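Local atomic coordinates of multicopper oxidase (PDB entry 6VOW), a protein that probably oxidises phenolic and related substrates, as laccases do, passing the electrons through its copper centres to reduce dioxygen to water. Residues Trp60-Gln65 with Thr91-His96. Sequence-based numbering, arbitrary orientation.
Sequences WGYGGQ and TTIHWH. With CU (copper (II) ion), chain C; C2O (Cu-O-Cu linkage), chain B.
Y62, at the end of strand 57-62, meets I93, in the loop that leads into strand 94-96; the two strands belong to different sheets. The backbones stay apart: the nearest CA atoms, those of Y62 and I93, are 10.3 Å from each other. No direct hydrogen bond joins the segments. Both strands are edge strands of their sheets, and after Y62 the chain turns away in a loop.

The side chains of Y62 and I93 bridge the gap, overlapping as they point in opposing senses. With CG anti to the carbonyl carbon (chi1 -58°), the Y62 ring extends from the strand toward I93. Its CE1 lies 3.9 Å from I93 CD1, and its OH is 3.9 Å from I93 CG1. A water continues the contact. It bonds to Y62 OH (2.8 Å) and T91 OG1 (2.6 Å), and donates to T92 O (2.6 Å). A phenylalanine in place of Y62 would probably leave this water without one of its three partners here.

The two sheets pack as in the cupredoxin-like beta-sandwich of multicopper oxidases. L42 of strand 37-49 touches both Y62 and I93, and F83 of strand 78-85 also packs on I93. Beyond I93 the chain supplies the HxH copper motif. H94 NE2 binds a copper ion at 2.0 Å, with H391 as a fellow ligand. H96 uses ND1 instead, 2.1 Å from CU2 of the Cu-O-Cu linkage, a copper shared with H136 and H440. The other ring nitrogens are also held: H94 ND1 by the D105 carbonyl, H96 NE2 by the D413 carboxylate.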
loop_
_atom_site.group_PDB
_atom_site.type_symbol
_atom_site.label_atom_id
_atom_site.label_comp_id
_atom_site.label_asym_id
_atom_site.label_seq_id
_atom_site.Cartn_x
_atom_site.Cartn_y
_atom_site.Cartn_z
ATOM N N TRP A 60 0.283 14.441 -11.872
ATOM C CA TRP A 60 1.303 13.577 -12.522
ATOM C C TRP A 60 0.793 12.165 -12.363
ATOM O O TRP A 60 0.371 11.761 -11.259
ATOM C CB TRP A 60 2.667 13.644 -11.767
ATOM C CG TRP A 60 3.352 14.883 -11.971
ATOM C CD1 TRP A 60 2.929 15.927 -12.693
ATOM C CD2 TRP A 60 4.639 15.246 -11.472
ATOM N NE1 TRP A 60 3.856 16.922 -12.663
ATOM C CE2 TRP A 60 4.919 16.493 -11.926
ATOM C CE3 TRP A 60 5.582 14.599 -10.701
ATOM C CZ2 TRP A 60 6.111 17.145 -11.655
ATOM C CZ3 TRP A 60 6.790 15.293 -10.403
ATOM C CH2 TRP A 60 7.021 16.517 -10.863
ATOM N N GLY A 61 0.798 11.423 -13.463
ATOM C CA GLY A 61 0.094 10.109 -13.493
ATOM C C GLY A 61 0.805 9.056 -14.308
ATOM O O GLY A 61 1.560 9.409 -15.214
ATOM N N TYR A 62 0.559 7.789 -13.935
ATOM C CA TYR A 62 0.913 6.661 -14.731
ATOM C C TYR A 62 -0.240 6.296 -15.669
ATOM O O TYR A 62 -1.347 5.992 -15.222
ATOM C CB TYR A 62 1.193 5.461 -13.873
ATOM C CG TYR A 62 2.259 5.605 -12.866
ATOM C CD1 TYR A 62 3.595 5.645 -13.230
ATOM C CD2 TYR A 62 1.934 5.686 -11.512
ATOM C CE1 TYR A 62 4.571 5.727 -12.278
ATOM C CE2 TYR A 62 2.934 5.758 -10.534
ATOM C CZ TYR A 62 4.216 5.776 -10.959
ATOM O OH TYR A 62 5.177 5.887 -10.087
ATOM N N GLY A 63 0.053 6.349 -16.969
ATOM C CA GLY A 63 -0.806 5.807 -18.011
ATOM C C GLY A 63 -1.950 6.699 -18.220
ATOM O O GLY A 63 -3.004 6.255 -18.513
ATOM N N GLY A 64 -1.775 7.974 -18.017
ATOM C CA GLY A 64 -2.783 8.922 -18.420
ATOM C C GLY A 64 -3.784 9.175 -17.318
ATOM O O GLY A 64 -4.732 9.862 -17.573
ATOM N N GLN A 65 -3.612 8.596 -16.115
ATOM C CA GLN A 65 -4.538 8.813 -15.052
ATOM C C GLN A 65 -3.820 8.839 -13.716
ATOM O O GLN A 65 -2.740 8.339 -13.599
ATOM C CB GLN A 65 -5.557 7.665 -14.984
ATOM C CG GLN A 65 -4.928 6.287 -14.681
ATOM C CD GLN A 65 -5.946 5.171 -14.777
ATOM O OE1 GLN A 65 -6.297 4.466 -13.772
ATOM N NE2 GLN A 65 -6.490 5.025 -15.999
ATOM N N THR A 91 12.577 9.610 -11.445
ATOM C CA THR A 91 11.597 8.840 -10.682
ATOM C C THR A 91 12.031 7.382 -10.762
ATOM O O THR A 91 12.934 7.034 -11.497
ATOM C CB THR A 91 10.152 9.191 -11.152
ATOM O OG1 THR A 91 9.144 8.605 -10.323
ATOM C CG2 THR A 91 9.957 8.837 -12.566
ATOM N N THR A 92 11.474 6.572 -9.908
ATOM C CA THR A 92 11.614 5.155 -10.006
ATOM C C THR A 92 10.163 4.643 -9.805
ATOM O O THR A 92 9.222 5.439 -9.623
ATOM C CB THR A 92 12.434 4.577 -8.858
ATOM O OG1 THR A 92 11.735 4.833 -7.627
ATOM C CG2 THR A 92 13.915 5.096 -8.834
ATOM N N ILE A 93 10.025 3.319 -9.843
ATOM C CA ILE A 93 8.755 2.640 -9.487
ATOM C C ILE A 93 9.135 1.608 -8.520
ATOM O O ILE A 93 9.978 0.762 -8.804
ATOM C CB ILE A 93 7.988 1.980 -10.663
ATOM C CG1 ILE A 93 7.492 3.088 -11.574
ATOM C CG2 ILE A 93 6.718 1.268 -10.139
ATOM C CD1 ILE A 93 6.843 2.598 -12.878
ATOM N N HIS A 94 8.613 1.775 -7.315
ATOM C CA HIS A 94 8.753 0.759 -6.299
ATOM C C HIS A 94 7.471 -0.048 -6.221
ATOM O O HIS A 94 6.406 0.518 -6.329
ATOM C CB HIS A 94 9.058 1.410 -4.953
ATOM C CG HIS A 94 8.869 0.485 -3.792
ATOM N ND1 HIS A 94 9.726 -0.557 -3.497
ATOM C CD2 HIS A 94 7.928 0.481 -2.827
ATOM C CE1 HIS A 94 9.265 -1.217 -2.442
ATOM N NE2 HIS A 94 8.201 -0.579 -2.006
ATOM N N TRP A 95 7.587 -1.361 -6.060
ATOM C CA TRP A 95 6.446 -2.287 -6.266
ATOM C C TRP A 95 6.142 -2.789 -4.880
ATOM O O TRP A 95 6.794 -3.760 -4.332
ATOM C CB TRP A 95 6.766 -3.395 -7.241
ATOM C CG TRP A 95 7.220 -2.867 -8.515
ATOM C CD1 TRP A 95 8.492 -2.595 -8.871
ATOM C CD2 TRP A 95 6.403 -2.524 -9.641
ATOM N NE1 TRP A 95 8.528 -2.076 -10.136
ATOM C CE2 TRP A 95 7.269 -2.033 -10.651
ATOM C CE3 TRP A 95 5.027 -2.560 -9.895
ATOM C CZ2 TRP A 95 6.797 -1.578 -11.904
ATOM C CZ3 TRP A 95 4.549 -2.136 -11.172
ATOM C CH2 TRP A 95 5.429 -1.629 -12.141
ATOM N N HIS A 96 5.224 -2.009 -4.276
ATOM C CA HIS A 96 4.923 -2.075 -2.818
ATOM C C HIS A 96 4.320 -3.412 -2.515
ATOM O O HIS A 96 3.203 -3.700 -2.936
ATOM C CB HIS A 96 3.959 -0.929 -2.364
ATOM C CG HIS A 96 3.671 -0.949 -0.876
ATOM N ND1 HIS A 96 3.990 0.082 -0.022
ATOM C CD2 HIS A 96 3.125 -1.910 -0.093
ATOM C CE1 HIS A 96 3.607 -0.213 1.202
ATOM N NE2 HIS A 96 3.105 -1.435 1.185
HETATM CU CU CU C . 7.546 -0.941 -0.149
HETATM CU CU2 C2O B . 4.941 1.823 -0.655
HETATM CU CU3 C2O B . 9.311 2.342 0.677
HETATM O O1 C2O B . 7.086 2.053 0.164
HETATM O O HOH W 1 7.614 6.719 -11.289
#